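Local coordinates for protein racemase, putative (PDB 3TCS) that binds magnesium and D-alanine in an enolase-superfamily barrel and is probably a racemase-like enzyme or hydro-lyase of the mandelate racemase group, at residues 29-34 against 376-381; 145-150 against 179-184; 168-173 against 202-207; 275-280 against 300-305; 347-352 against 369-374. All blocks are in the same frame, centred on the assembly; numbering follows the deposited sequence.

Interaction 1 of 5, residues 29-34 against 376-381; sequences ETFTND and EWLARS
F31 packs on W377 and L378 of the helix. CD2 of L378 lies 3.6 Å from CB of F31, the two side chains meeting at a slant. The six-membered part of the W377 indole makes an edge contact with the strand backbone: its CH2 lies 3.4 Å from the O of F31, in the ring plane, and 3.8 Å from CA of T32. With CG anti to the backbone N (chi1 -172°), the indole of W377 is carried from the helix to the strand.

Polar contacts are few, and no direct hydrogen bond joins the segments. The N33 amide stands steeply to the indole, 69° between planes, with ND2 3.5 Å from CZ2 of W377. One water accepts from both N33 ND2 and W377 NE1, while OD1 of N33 takes the backbone N-H groups of A35 and V36. OG of S381 gives its proton to L378 O at 2.7 Å, on a lone pair, and this holds OG at the edge of the F31 ring.

Strand 25-32 runs between 37-43 and 382-387 in the antiparallel sheet. The axes of 29-32 and 376-380 run at 97°, with F38 meeting the W377 ring edge-to-face.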
# COMPACT_ATOMS: atom_id res chain seq x y z
N GLU B 29 15.54 7.82 15.80
CA GLU B 29 16.65 6.96 15.38
C GLU B 29 16.16 5.54 15.15
O GLU B 29 15.24 5.09 15.81
CB GLU B 29 17.71 6.91 16.47
CG GLU B 29 18.33 8.24 16.82
CD GLU B 29 19.00 8.22 18.17
OE1 GLU B 29 18.28 8.28 19.19
OE2 GLU B 29 20.25 8.12 18.22
N THR B 30 16.79 4.84 14.21
CA THR B 30 16.43 3.45 13.94
C THR B 30 17.69 2.59 14.00
O THR B 30 18.78 3.05 13.66
CB THR B 30 15.76 3.27 12.55
OG1 THR B 30 16.56 3.90 11.55
CG2 THR B 30 14.37 3.88 12.54
N PHE B 31 17.52 1.36 14.47
CA PHE B 31 18.60 0.38 14.61
C PHE B 31 17.97 -0.85 13.96
O PHE B 31 17.05 -1.43 14.52
CB PHE B 31 18.87 0.15 16.09
CG PHE B 31 19.13 1.42 16.86
CD1 PHE B 31 20.43 1.83 17.12
CD2 PHE B 31 18.07 2.21 17.29
CE1 PHE B 31 20.68 3.01 17.81
CE2 PHE B 31 18.30 3.39 17.98
CZ PHE B 31 19.61 3.80 18.24
N THR B 32 18.49 -1.25 12.81
CA THR B 32 17.85 -2.35 12.09
C THR B 32 18.75 -3.32 11.34
O THR B 32 19.94 -3.06 11.13
CB THR B 32 16.89 -1.74 11.04
OG1 THR B 32 16.03 -2.75 10.49
CG2 THR B 32 17.72 -1.14 9.90
N ASN B 33 18.17 -4.46 10.99
CA ASN B 33 18.84 -5.42 10.11
C ASN B 33 17.72 -5.73 9.12
O ASN B 33 16.69 -5.06 9.15
CB ASN B 33 19.42 -6.67 10.81
CG ASN B 33 18.39 -7.51 11.55
OD1 ASN B 33 17.20 -7.49 11.25
ND2 ASN B 33 18.88 -8.29 12.51
N ASP B 34 17.89 -6.70 8.24
CA ASP B 34 16.85 -6.98 7.25
C ASP B 34 15.53 -7.53 7.80
O ASP B 34 14.49 -7.37 7.17
CB ASP B 34 17.39 -7.92 6.18
CG ASP B 34 18.46 -7.28 5.32
OD1 ASP B 34 18.90 -6.15 5.64
OD2 ASP B 34 18.87 -7.90 4.31
N GLU B 376 23.99 -5.90 22.59
CA GLU B 376 24.78 -6.65 21.61
C GLU B 376 24.09 -6.60 20.25
O GLU B 376 24.74 -6.40 19.21
CB GLU B 376 24.95 -8.10 22.07
CG GLU B 376 25.54 -9.07 21.05
CD GLU B 376 26.95 -8.70 20.61
OE1 GLU B 376 27.73 -8.18 21.43
OE2 GLU B 376 27.28 -8.96 19.43
N TRP B 377 22.77 -6.77 20.24
CA TRP B 377 22.04 -6.74 18.98
C TRP B 377 22.18 -5.34 18.39
O TRP B 377 22.45 -5.18 17.20
CB TRP B 377 20.56 -7.06 19.20
CG TRP B 377 19.81 -7.22 17.90
CD1 TRP B 377 19.58 -8.38 17.23
CD2 TRP B 377 19.23 -6.17 17.12
NE1 TRP B 377 18.88 -8.12 16.07
CE2 TRP B 377 18.66 -6.77 15.98
CE3 TRP B 377 19.13 -4.78 17.27
CZ2 TRP B 377 18.00 -6.03 14.99
CZ3 TRP B 377 18.48 -4.04 16.28
CH2 TRP B 377 17.92 -4.67 15.16
N LEU B 378 21.98 -4.32 19.22
CA LEU B 378 22.10 -2.93 18.76
C LEU B 378 23.48 -2.65 18.16
O LEU B 378 23.60 -1.96 17.15
CB LEU B 378 21.82 -1.96 19.90
CG LEU B 378 20.37 -1.95 20.41
CD1 LEU B 378 20.25 -1.07 21.64
CD2 LEU B 378 19.45 -1.45 19.31
N ALA B 379 24.52 -3.18 18.79
CA ALA B 379 25.88 -2.97 18.31
C ALA B 379 26.06 -3.43 16.86
O ALA B 379 26.81 -2.82 16.10
CB ALA B 379 26.89 -3.68 19.22
N ARG B 380 25.37 -4.51 16.49
CA ARG B 380 25.47 -5.05 15.14
C ARG B 380 24.49 -4.45 14.14
O ARG B 380 24.55 -4.78 12.95
CB ARG B 380 25.25 -6.57 15.15
CG ARG B 380 26.16 -7.34 16.08
CD ARG B 380 26.05 -8.84 15.81
NE ARG B 380 26.87 -9.59 16.76
CZ ARG B 380 27.20 -10.87 16.62
NH1 ARG B 380 26.78 -11.56 15.57
NH2 ARG B 380 27.94 -11.47 17.55
N SER B 381 23.61 -3.58 14.60
CA SER B 381 22.59 -2.99 13.72
C SER B 381 23.03 -1.85 12.80
O SER B 381 24.10 -1.27 12.96
CB SER B 381 21.43 -2.48 14.57
OG SER B 381 21.81 -1.29 15.25
O HOH W 1 18.16 -10.44 14.42

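Interaction 2 of 5, residues 145-150 against 179-184; sequences ITPRDE and DEWPGR
The W181 indole meets T146 and P147 at its edge, CA of T146 in plane and CZ2 3.9 Å from CD of P147. Over one face of the indole lies CD of R184, 3.5 Å above the plane and displaced to the rim. The guanidinium of R184 is used at its own edge, where it holds the backbone O of I145 side-on: NH2 donates at 2.9 Å (155°) and NE at 3.2 Å (137°), both to that one oxygen and both close to the guanidinium plane. The R184 side chain is extended from CG to NE, which carries its head past the tryptophan to this carbonyl. A water accepts from R184 NH2 and donates to OE1 of E150, bridging opposite charges whose atoms, E150 OE1 and R184 NH2, are 4.6 Å apart, beyond a salt bridge. NH1 of R184 donates to R169 O, and the group is thereby fixed against rotation. A serine in place of R184 would probably leave the I145 carbonyl without its two donors and the W181 face without its CD cover.

T146 caps helix 147-161, its OG1 accepting from D149 N. G183, within the type II beta turn from W181 to R184, holds the N-cap position of helix 184-196. The contact thus joins the starts of two barrel helices, and P147 also packs on I188 of the second.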
# COMPACT_ATOMS: atom_id res chain seq x y z
N ILE B 145 4.86 -29.41 7.41
CA ILE B 145 5.01 -30.26 8.58
C ILE B 145 3.80 -31.18 8.50
O ILE B 145 2.68 -30.72 8.25
CB ILE B 145 4.99 -29.44 9.90
CG1 ILE B 145 5.23 -30.38 11.09
CG2 ILE B 145 3.68 -28.69 10.05
CD1 ILE B 145 5.25 -29.68 12.44
N THR B 146 4.01 -32.47 8.67
CA THR B 146 2.90 -33.41 8.59
C THR B 146 1.96 -33.24 9.77
O THR B 146 2.36 -32.78 10.84
CB THR B 146 3.40 -34.87 8.59
OG1 THR B 146 4.02 -35.15 9.85
CG2 THR B 146 4.41 -35.10 7.47
N PRO B 147 0.68 -33.59 9.59
CA PRO B 147 -0.29 -33.47 10.68
C PRO B 147 0.18 -34.23 11.91
O PRO B 147 -0.05 -33.80 13.04
CB PRO B 147 -1.56 -34.06 10.07
CG PRO B 147 -1.46 -33.59 8.65
CD PRO B 147 -0.00 -33.86 8.31
N ARG B 148 0.85 -35.36 11.69
CA ARG B 148 1.33 -36.19 12.79
C ARG B 148 2.40 -35.48 13.62
O ARG B 148 2.32 -35.46 14.84
CB ARG B 148 1.90 -37.51 12.26
CG ARG B 148 2.26 -38.51 13.35
CD ARG B 148 2.71 -39.85 12.75
NE ARG B 148 2.90 -40.87 13.78
CZ ARG B 148 1.91 -41.53 14.38
NH1 ARG B 148 0.64 -41.28 14.07
NH2 ARG B 148 2.18 -42.43 15.31
N ASP B 149 3.39 -34.89 12.96
CA ASP B 149 4.44 -34.19 13.67
C ASP B 149 3.93 -32.90 14.30
O ASP B 149 4.41 -32.48 15.35
CB ASP B 149 5.62 -33.88 12.74
CG ASP B 149 6.41 -35.13 12.39
OD1 ASP B 149 6.28 -36.12 13.13
OD2 ASP B 149 7.17 -35.11 11.40
N GLU B 150 2.96 -32.27 13.65
CA GLU B 150 2.37 -31.04 14.16
C GLU B 150 1.65 -31.32 15.47
O GLU B 150 1.85 -30.63 16.47
CB GLU B 150 1.37 -30.46 13.15
CG GLU B 150 0.67 -29.19 13.62
CD GLU B 150 1.51 -27.94 13.44
OE1 GLU B 150 1.26 -27.19 12.47
OE2 GLU B 150 2.43 -27.70 14.25
N ASP B 179 -4.07 -27.38 -1.88
CA ASP B 179 -3.59 -27.70 -0.54
C ASP B 179 -2.06 -27.85 -0.58
O ASP B 179 -1.48 -27.96 -1.66
CB ASP B 179 -4.23 -29.01 -0.07
CG ASP B 179 -4.31 -29.12 1.44
OD1 ASP B 179 -3.58 -28.40 2.15
OD2 ASP B 179 -5.12 -29.94 1.94
N GLU B 180 -1.41 -27.85 0.58
CA GLU B 180 0.05 -28.00 0.63
C GLU B 180 0.39 -29.29 -0.11
O GLU B 180 1.42 -29.40 -0.78
CB GLU B 180 0.54 -28.07 2.08
CG GLU B 180 2.05 -27.95 2.22
CD GLU B 180 2.59 -26.58 1.81
OE1 GLU B 180 1.78 -25.69 1.45
OE2 GLU B 180 3.82 -26.38 1.84
N TRP B 181 -0.50 -30.27 0.03
CA TRP B 181 -0.40 -31.55 -0.67
C TRP B 181 -1.77 -32.20 -0.53
O TRP B 181 -2.51 -31.92 0.42
CB TRP B 181 0.72 -32.45 -0.13
CG TRP B 181 0.59 -32.96 1.27
CD1 TRP B 181 -0.28 -33.92 1.73
CD2 TRP B 181 1.38 -32.57 2.40
NE1 TRP B 181 -0.07 -34.14 3.07
CE2 TRP B 181 0.94 -33.32 3.50
CE3 TRP B 181 2.42 -31.64 2.57
CZ2 TRP B 181 1.52 -33.19 4.78
CZ3 TRP B 181 2.99 -31.51 3.83
CH2 TRP B 181 2.53 -32.28 4.92
N PRO B 182 -2.15 -33.05 -1.49
CA PRO B 182 -3.44 -33.73 -1.46
C PRO B 182 -3.84 -34.35 -0.12
O PRO B 182 -3.14 -35.21 0.41
CB PRO B 182 -3.31 -34.75 -2.58
CG PRO B 182 -2.46 -34.02 -3.58
CD PRO B 182 -1.38 -33.44 -2.69
N GLY B 183 -4.96 -33.88 0.42
CA GLY B 183 -5.48 -34.41 1.67
C GLY B 183 -4.88 -33.94 2.98
O GLY B 183 -5.30 -34.40 4.04
N ARG B 184 -3.92 -33.02 2.94
CA ARG B 184 -3.33 -32.55 4.19
C ARG B 184 -4.36 -31.92 5.14
O ARG B 184 -4.37 -32.22 6.33
CB ARG B 184 -2.21 -31.54 3.93
CG ARG B 184 -1.53 -31.08 5.22
CD ARG B 184 -0.38 -30.13 4.96
NE ARG B 184 0.33 -29.81 6.20
CZ ARG B 184 -0.12 -28.99 7.13
NH1 ARG B 184 -1.29 -28.38 6.98
NH2 ARG B 184 0.59 -28.77 8.23
O HOH W 2 0.04 -26.70 10.28

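Interaction 3 of 5, residues 168-173 against 202-207; sequences VRAGAE and LLIDAN. With MG (magnesium ion), chain J; DAL (D-alanine), chain L.
D205 and R169 meet beside the bound magnesium. OD2 of D205 binds the metal at 2.1 Å, and the N and O of D-alanine and a water are further ligands; E231 and E257 complete the site. The same water lies 2.7 Å from OD1 of D205, to which it probably donates. NH1 of R169 lies 3.2 Å from D205 OD2, which is set obliquely to the guanidinium, while the D-alanine CA stands at the guanidinium edge, in plane. The amide of N207 is nearly coplanar with that guanidinium, 13° between planes.

The bend at chi2 (-73°) brings the R169 guanidinium to D205 and the ligand; in the second shell S140 O takes its NE. The carboxylate of D205 is positioned by an Asx turn, OD1 accepting from N207 N at 3.0 Å. A methionine in place of R169 removes the guanidinium and would probably leave the D205 carboxylate without its neighbouring positive charge and S140 O without this donor.

Further out, parallel pairing sets the register: D205 N donates to V168 O at 3.0 Å and A170 N to D205 O at 2.9 Å. On the other face of the sheet from R169 and D205, CG2 of V168 packs 3.8 Å from CG1 of I204, and V168 also touches helix 184-196. Chelation by the N and O of D-alanine lets the magnesium act as a Lewis acid, probably polarising the bound C-O group, with R169 adding a positive charge at the ligand's CA side.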
# COMPACT_ATOMS: atom_id res chain seq x y z
N VAL B 168 -3.41 -24.18 13.73
CA VAL B 168 -2.60 -24.84 12.71
C VAL B 168 -2.98 -24.26 11.35
O VAL B 168 -3.82 -23.36 11.28
CB VAL B 168 -2.80 -26.38 12.72
CG1 VAL B 168 -2.36 -26.94 14.06
CG2 VAL B 168 -4.26 -26.72 12.44
N ARG B 169 -2.38 -24.78 10.29
CA ARG B 169 -2.64 -24.27 8.94
C ARG B 169 -3.43 -25.20 8.04
O ARG B 169 -3.26 -26.42 8.08
CB ARG B 169 -1.31 -23.95 8.25
CG ARG B 169 -0.38 -23.06 9.06
CD ARG B 169 -0.86 -21.62 9.11
NE ARG B 169 -0.45 -20.95 10.34
CZ ARG B 169 -0.63 -19.65 10.58
NH1 ARG B 169 -1.20 -18.88 9.67
NH2 ARG B 169 -0.25 -19.14 11.74
N ALA B 170 -4.27 -24.60 7.19
CA ALA B 170 -5.08 -25.33 6.23
C ALA B 170 -4.67 -24.85 4.84
O ALA B 170 -4.15 -23.74 4.69
CB ALA B 170 -6.57 -25.03 6.46
N GLY B 171 -4.89 -25.69 3.83
CA GLY B 171 -4.55 -25.34 2.47
C GLY B 171 -3.12 -24.90 2.25
O GLY B 171 -2.23 -25.20 3.06
N ALA B 172 -2.89 -24.22 1.14
CA ALA B 172 -1.57 -23.70 0.80
C ALA B 172 -1.67 -22.18 0.85
O ALA B 172 -2.69 -21.61 0.45
CB ALA B 172 -1.16 -24.15 -0.60
N GLU B 173 -0.63 -21.52 1.35
CA GLU B 173 -0.62 -20.06 1.47
C GLU B 173 -0.96 -19.41 0.13
O GLU B 173 -0.24 -19.59 -0.85
CB GLU B 173 0.76 -19.60 1.94
CG GLU B 173 0.84 -18.14 2.34
CD GLU B 173 2.24 -17.75 2.77
OE1 GLU B 173 2.77 -18.39 3.70
OE2 GLU B 173 2.81 -16.82 2.17
N LEU B 202 -9.40 -25.32 19.32
CA LEU B 202 -8.64 -25.55 18.11
C LEU B 202 -9.01 -24.51 17.08
O LEU B 202 -10.19 -24.28 16.80
CB LEU B 202 -8.90 -26.96 17.57
CG LEU B 202 -8.49 -28.08 18.52
CD1 LEU B 202 -8.83 -29.44 17.91
CD2 LEU B 202 -6.99 -27.98 18.80
N LEU B 203 -7.98 -23.87 16.52
CA LEU B 203 -8.14 -22.83 15.52
C LEU B 203 -7.41 -23.26 14.25
O LEU B 203 -6.52 -24.10 14.30
CB LEU B 203 -7.50 -21.53 16.01
CG LEU B 203 -7.97 -20.88 17.32
CD1 LEU B 203 -7.59 -21.74 18.52
CD2 LEU B 203 -7.33 -19.50 17.42
N ILE B 204 -7.78 -22.68 13.12
CA ILE B 204 -7.09 -23.01 11.89
C ILE B 204 -7.01 -21.74 11.04
O ILE B 204 -7.85 -20.85 11.16
CB ILE B 204 -7.79 -24.17 11.14
CG1 ILE B 204 -6.78 -24.87 10.22
CG2 ILE B 204 -8.98 -23.65 10.34
CD1 ILE B 204 -7.21 -26.26 9.77
N ASP B 205 -5.99 -21.65 10.19
CA ASP B 205 -5.78 -20.47 9.35
C ASP B 205 -5.51 -20.95 7.93
O ASP B 205 -4.59 -21.74 7.71
CB ASP B 205 -4.57 -19.69 9.87
CG ASP B 205 -4.51 -18.27 9.34
OD1 ASP B 205 -4.95 -18.03 8.19
OD2 ASP B 205 -3.99 -17.39 10.07
N ALA B 206 -6.29 -20.48 6.96
CA ALA B 206 -6.11 -20.91 5.57
C ALA B 206 -5.30 -19.93 4.72
O ALA B 206 -5.05 -20.18 3.54
CB ALA B 206 -7.47 -21.16 4.93
N ASN B 207 -4.92 -18.81 5.33
CA ASN B 207 -4.14 -17.78 4.65
C ASN B 207 -4.52 -17.49 3.20
O ASN B 207 -3.70 -17.62 2.29
CB ASN B 207 -2.65 -18.12 4.75
CG ASN B 207 -2.12 -17.98 6.18
OD1 ASN B 207 -1.92 -16.87 6.68
ND2 ASN B 207 -1.91 -19.11 6.84
MG MG J . -3.65 -15.35 10.02
N DAL L . -2.33 -15.44 11.98
CA DAL L . -1.26 -16.21 11.33
CB DAL L . 0.04 -16.09 12.11
C DAL L . -1.04 -15.70 9.94
O DAL L . -1.92 -15.73 9.15
O HOH W 3 -4.38 -15.42 8.05

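Interaction 4 of 5, residues 275-280 against 300-305; sequences DIVQPD and AGLPVT
V277 and V304 face each other in a single backbone bridge, V277 N donating to P303 O at 3.2 Å and T305 N to V277 O at 3.0 Å, with the touching parts (CA 275 to 279 against CA 302 to 305) directed 50° apart. Side chains then close over the bridge from two directions. On one, CG2 of V277 lies 3.6 Å from CG2 of V304, and CG1 of V277 meets CD2 of L302 at about a right angle. The ring of P279 comes across V304, its CD 3.9 Å from CG1. These groups are covered by W265 and I269 of helix 262-270 and A297 of helix 287-300.

On the other, I276 divides its branches: CG1 reaches CG of P303, crossing it at about a right angle, and CG2 lies 3.5 Å from OG1 of T305. The torsion of I276 (chi1 -57°) puts CG1 anti to the carbonyl carbon, which turns CG2 to the threonine. CG of Q278 lies against the backbone O of T305, at 3.0 Å.

G301 closes helix 287-300 in a Schellman motif before the chain turns back into the bridge. Strand, helix and returning chain follow the beta-alpha-beta pattern of a TIM barrel, with Q278 near E231 of the magnesium site.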
# COMPACT_ATOMS: atom_id res chain seq x y z
N ASP B 275 -16.43 -12.44 11.79
CA ASP B 275 -17.00 -12.44 13.14
C ASP B 275 -16.02 -11.88 14.17
O ASP B 275 -16.43 -11.43 15.24
CB ASP B 275 -17.38 -13.86 13.54
CG ASP B 275 -18.34 -14.49 12.56
OD1 ASP B 275 -19.48 -14.00 12.47
OD2 ASP B 275 -17.95 -15.47 11.88
N ILE B 276 -14.74 -11.93 13.84
CA ILE B 276 -13.68 -11.45 14.72
C ILE B 276 -12.67 -10.70 13.86
O ILE B 276 -12.27 -11.19 12.81
CB ILE B 276 -12.94 -12.64 15.41
CG1 ILE B 276 -13.95 -13.49 16.20
CG2 ILE B 276 -11.84 -12.11 16.32
CD1 ILE B 276 -13.35 -14.71 16.86
N VAL B 277 -12.27 -9.51 14.30
CA VAL B 277 -11.29 -8.72 13.55
C VAL B 277 -9.90 -9.01 14.09
O VAL B 277 -9.73 -9.19 15.30
CB VAL B 277 -11.60 -7.21 13.65
CG1 VAL B 277 -12.94 -6.92 12.98
CG2 VAL B 277 -11.63 -6.78 15.10
N GLN B 278 -8.92 -9.04 13.20
CA GLN B 278 -7.55 -9.37 13.58
C GLN B 278 -6.47 -8.43 13.07
O GLN B 278 -5.61 -8.83 12.29
CB GLN B 278 -7.23 -10.78 13.12
CG GLN B 278 -8.18 -11.82 13.66
CD GLN B 278 -7.75 -13.22 13.29
OE1 GLN B 278 -7.89 -13.64 12.14
NE2 GLN B 278 -7.20 -13.94 14.26
N PRO B 279 -6.49 -7.17 13.51
CA PRO B 279 -5.47 -6.24 13.06
C PRO B 279 -4.09 -6.62 13.60
O PRO B 279 -3.99 -7.26 14.65
CB PRO B 279 -5.95 -4.91 13.63
CG PRO B 279 -6.58 -5.33 14.93
CD PRO B 279 -7.37 -6.56 14.52
N ASP B 280 -3.04 -6.26 12.86
CA ASP B 280 -1.67 -6.48 13.32
C ASP B 280 -1.24 -5.05 13.66
O ASP B 280 -1.23 -4.18 12.79
CB ASP B 280 -0.79 -7.07 12.21
CG ASP B 280 0.67 -7.22 12.65
OD1 ASP B 280 1.35 -6.19 12.80
OD2 ASP B 280 1.13 -8.36 12.85
N ALA B 300 -19.58 -1.97 16.86
CA ALA B 300 -20.31 -2.97 16.09
C ALA B 300 -20.56 -4.26 16.86
O ALA B 300 -21.29 -5.14 16.40
CB ALA B 300 -19.54 -3.27 14.80
N GLY B 301 -19.96 -4.37 18.04
CA GLY B 301 -20.15 -5.56 18.85
C GLY B 301 -19.23 -6.71 18.51
O GLY B 301 -19.46 -7.84 18.94
N LEU B 302 -18.18 -6.44 17.74
CA LEU B 302 -17.23 -7.49 17.36
C LEU B 302 -16.00 -7.51 18.26
O LEU B 302 -15.49 -6.46 18.66
CB LEU B 302 -16.75 -7.32 15.92
CG LEU B 302 -17.69 -7.66 14.78
CD1 LEU B 302 -18.67 -6.53 14.58
CD2 LEU B 302 -16.89 -7.89 13.52
N PRO B 303 -15.50 -8.72 18.57
CA PRO B 303 -14.32 -8.82 19.42
C PRO B 303 -13.07 -8.65 18.57
O PRO B 303 -13.12 -8.77 17.34
CB PRO B 303 -14.43 -10.23 20.00
CG PRO B 303 -15.02 -10.99 18.86
CD PRO B 303 -16.10 -10.05 18.34
N VAL B 304 -11.95 -8.37 19.23
CA VAL B 304 -10.67 -8.16 18.58
C VAL B 304 -9.64 -9.19 19.06
O VAL B 304 -9.33 -9.28 20.25
CB VAL B 304 -10.12 -6.75 18.89
CG1 VAL B 304 -8.79 -6.54 18.15
CG2 VAL B 304 -11.14 -5.69 18.48
N THR B 305 -9.13 -9.98 18.12
CA THR B 305 -8.12 -10.99 18.42
C THR B 305 -6.99 -10.67 17.44
O THR B 305 -6.90 -11.24 16.35
CB THR B 305 -8.68 -12.40 18.19
OG1 THR B 305 -9.80 -12.60 19.07
CG2 THR B 305 -7.62 -13.47 18.49

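Interaction 5 of 5, residues 347-352 against 369-374; sequences GLFVKT and WGVEIS
V350, F349 and S374 bury the most surface here. V350 spreads CG2 along the extended E372 side chain, 3.7 Å from its CD, and its N donates to E372 O at 3.0 Å. With chi1 174°, CG2 of V350 is anti to the carbonyl carbon and sits beside the N that makes the bond.

The F349 ring meets V371 and I373. CG2 of V371 approaches CD1 obliquely at 3.6 Å, whereas CD1 of I373 comes in at the ring edge, 3.9 Å from CE1. One face of the ring is covered by CB of the preceding residue, L348, 3.8 Å above its centre.

S374 is gripped through its backbone: its N donates to L348 O at 2.8 Å, and its CB sits 3.4 Å from G347 O. Its OG is used beyond the pair, capping the N-H of W377. A water bridges K351 N and E372 N, accepting from both, and extends the pairing by one step.

The two loops flank strand 360-363 in the chain and meet just ahead of helix 375-380. F349 and I373 rest on F38 of strand 37-43, V371 on L316 of helix 314-322, and L348 on W377.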
# COMPACT_ATOMS: atom_id res chain seq x y z
N GLY B 347 17.95 -13.54 20.73
CA GLY B 347 18.77 -12.49 21.31
C GLY B 347 18.42 -11.05 21.00
O GLY B 347 19.31 -10.20 20.91
N LEU B 348 17.14 -10.75 20.84
CA LEU B 348 16.72 -9.38 20.57
C LEU B 348 16.66 -8.57 21.86
O LEU B 348 16.93 -7.38 21.85
CB LEU B 348 15.34 -9.35 19.90
CG LEU B 348 15.20 -9.90 18.48
CD1 LEU B 348 13.73 -9.79 18.04
CD2 LEU B 348 16.09 -9.12 17.54
N PHE B 349 16.31 -9.23 22.96
CA PHE B 349 16.15 -8.54 24.24
C PHE B 349 17.08 -9.01 25.35
O PHE B 349 17.60 -10.12 25.30
CB PHE B 349 14.70 -8.69 24.70
CG PHE B 349 13.70 -8.52 23.59
CD1 PHE B 349 13.60 -7.31 22.92
CD2 PHE B 349 12.87 -9.57 23.21
CE1 PHE B 349 12.69 -7.15 21.87
CE2 PHE B 349 11.97 -9.43 22.17
CZ PHE B 349 11.87 -8.21 21.49
N VAL B 350 17.28 -8.15 26.34
CA VAL B 350 18.12 -8.47 27.48
C VAL B 350 17.49 -9.65 28.22
O VAL B 350 18.16 -10.60 28.62
CB VAL B 350 18.24 -7.27 28.44
CG1 VAL B 350 19.00 -7.67 29.70
CG2 VAL B 350 18.97 -6.13 27.73
N LYS B 351 16.17 -9.58 28.37
CA LYS B 351 15.42 -10.64 29.03
C LYS B 351 14.11 -10.78 28.27
O LYS B 351 13.40 -9.80 28.06
CB LYS B 351 15.14 -10.27 30.49
CG LYS B 351 14.39 -11.35 31.26
CD LYS B 351 15.12 -12.68 31.20
CE LYS B 351 14.33 -13.79 31.89
NZ LYS B 351 15.00 -15.11 31.76
N THR B 352 13.80 -12.00 27.85
CA THR B 352 12.58 -12.24 27.09
C THR B 352 11.33 -11.91 27.90
O THR B 352 11.25 -12.21 29.09
CB THR B 352 12.48 -13.71 26.61
OG1 THR B 352 11.31 -13.86 25.79
CG2 THR B 352 12.37 -14.66 27.80
N TRP B 369 6.93 -0.42 27.66
CA TRP B 369 6.69 -1.78 27.19
C TRP B 369 7.23 -2.78 28.20
O TRP B 369 6.77 -3.91 28.27
CB TRP B 369 7.33 -2.00 25.82
CG TRP B 369 6.73 -1.14 24.75
CD1 TRP B 369 7.38 -0.24 23.96
CD2 TRP B 369 5.35 -1.09 24.36
NE1 TRP B 369 6.51 0.36 23.10
CE2 TRP B 369 5.25 -0.14 23.31
CE3 TRP B 369 4.20 -1.76 24.77
CZ2 TRP B 369 4.04 0.15 22.68
CZ3 TRP B 369 2.99 -1.47 24.15
CH2 TRP B 369 2.92 -0.52 23.11
N GLY B 370 8.21 -2.34 28.99
CA GLY B 370 8.79 -3.21 30.00
C GLY B 370 9.80 -4.19 29.44
O GLY B 370 9.91 -5.33 29.91
N VAL B 371 10.55 -3.74 28.44
CA VAL B 371 11.56 -4.58 27.81
C VAL B 371 12.76 -3.71 27.47
O VAL B 371 12.65 -2.49 27.38
CB VAL B 371 11.00 -5.22 26.51
CG1 VAL B 371 10.77 -4.13 25.46
CG2 VAL B 371 11.96 -6.28 25.99
N GLU B 372 13.91 -4.35 27.29
CA GLU B 372 15.14 -3.63 26.95
C GLU B 372 15.77 -4.34 25.75
O GLU B 372 15.96 -5.55 25.77
CB GLU B 372 16.11 -3.67 28.13
CG GLU B 372 17.27 -2.69 28.03
CD GLU B 372 18.24 -2.84 29.20
OE1 GLU B 372 17.78 -3.21 30.31
OE2 GLU B 372 19.45 -2.58 29.01
N ILE B 373 16.09 -3.58 24.71
CA ILE B 373 16.70 -4.16 23.53
C ILE B 373 18.12 -4.55 23.89
O ILE B 373 18.80 -3.82 24.61
CB ILE B 373 16.73 -3.15 22.36
CG1 ILE B 373 15.33 -2.57 22.13
CG2 ILE B 373 17.24 -3.84 21.10
CD1 ILE B 373 14.25 -3.61 21.86
N SER B 374 18.56 -5.70 23.40
CA SER B 374 19.90 -6.21 23.65
C SER B 374 20.99 -5.28 23.14
O SER B 374 21.02 -4.95 21.96
CB SER B 374 20.07 -7.57 22.98
OG SER B 374 21.42 -7.97 22.99
O HOH W 4 14.39 -7.04 28.30

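Interactions 2, 3 and 4 belong to the barrel, while interactions 1 and 5 lie where its last segments meet the N-terminal sheet. Interaction 3 holds the magnesium and D-alanine site. Interaction 2 touches it directly, E150 CG packing on V168 CG1 at 3.8 Å, and the R184 side chain is about 13 Å from the D-alanine. Interaction 4 reaches the same sheet, its nearest atoms about 6 Å from interaction 3, with Q278 about 6 Å from the ligand by side chain. Interactions 1 and 5 pack together, L378 CD2 on I373 CG2 at 3.7 Å, with centres about 31 Å or more from interaction 3.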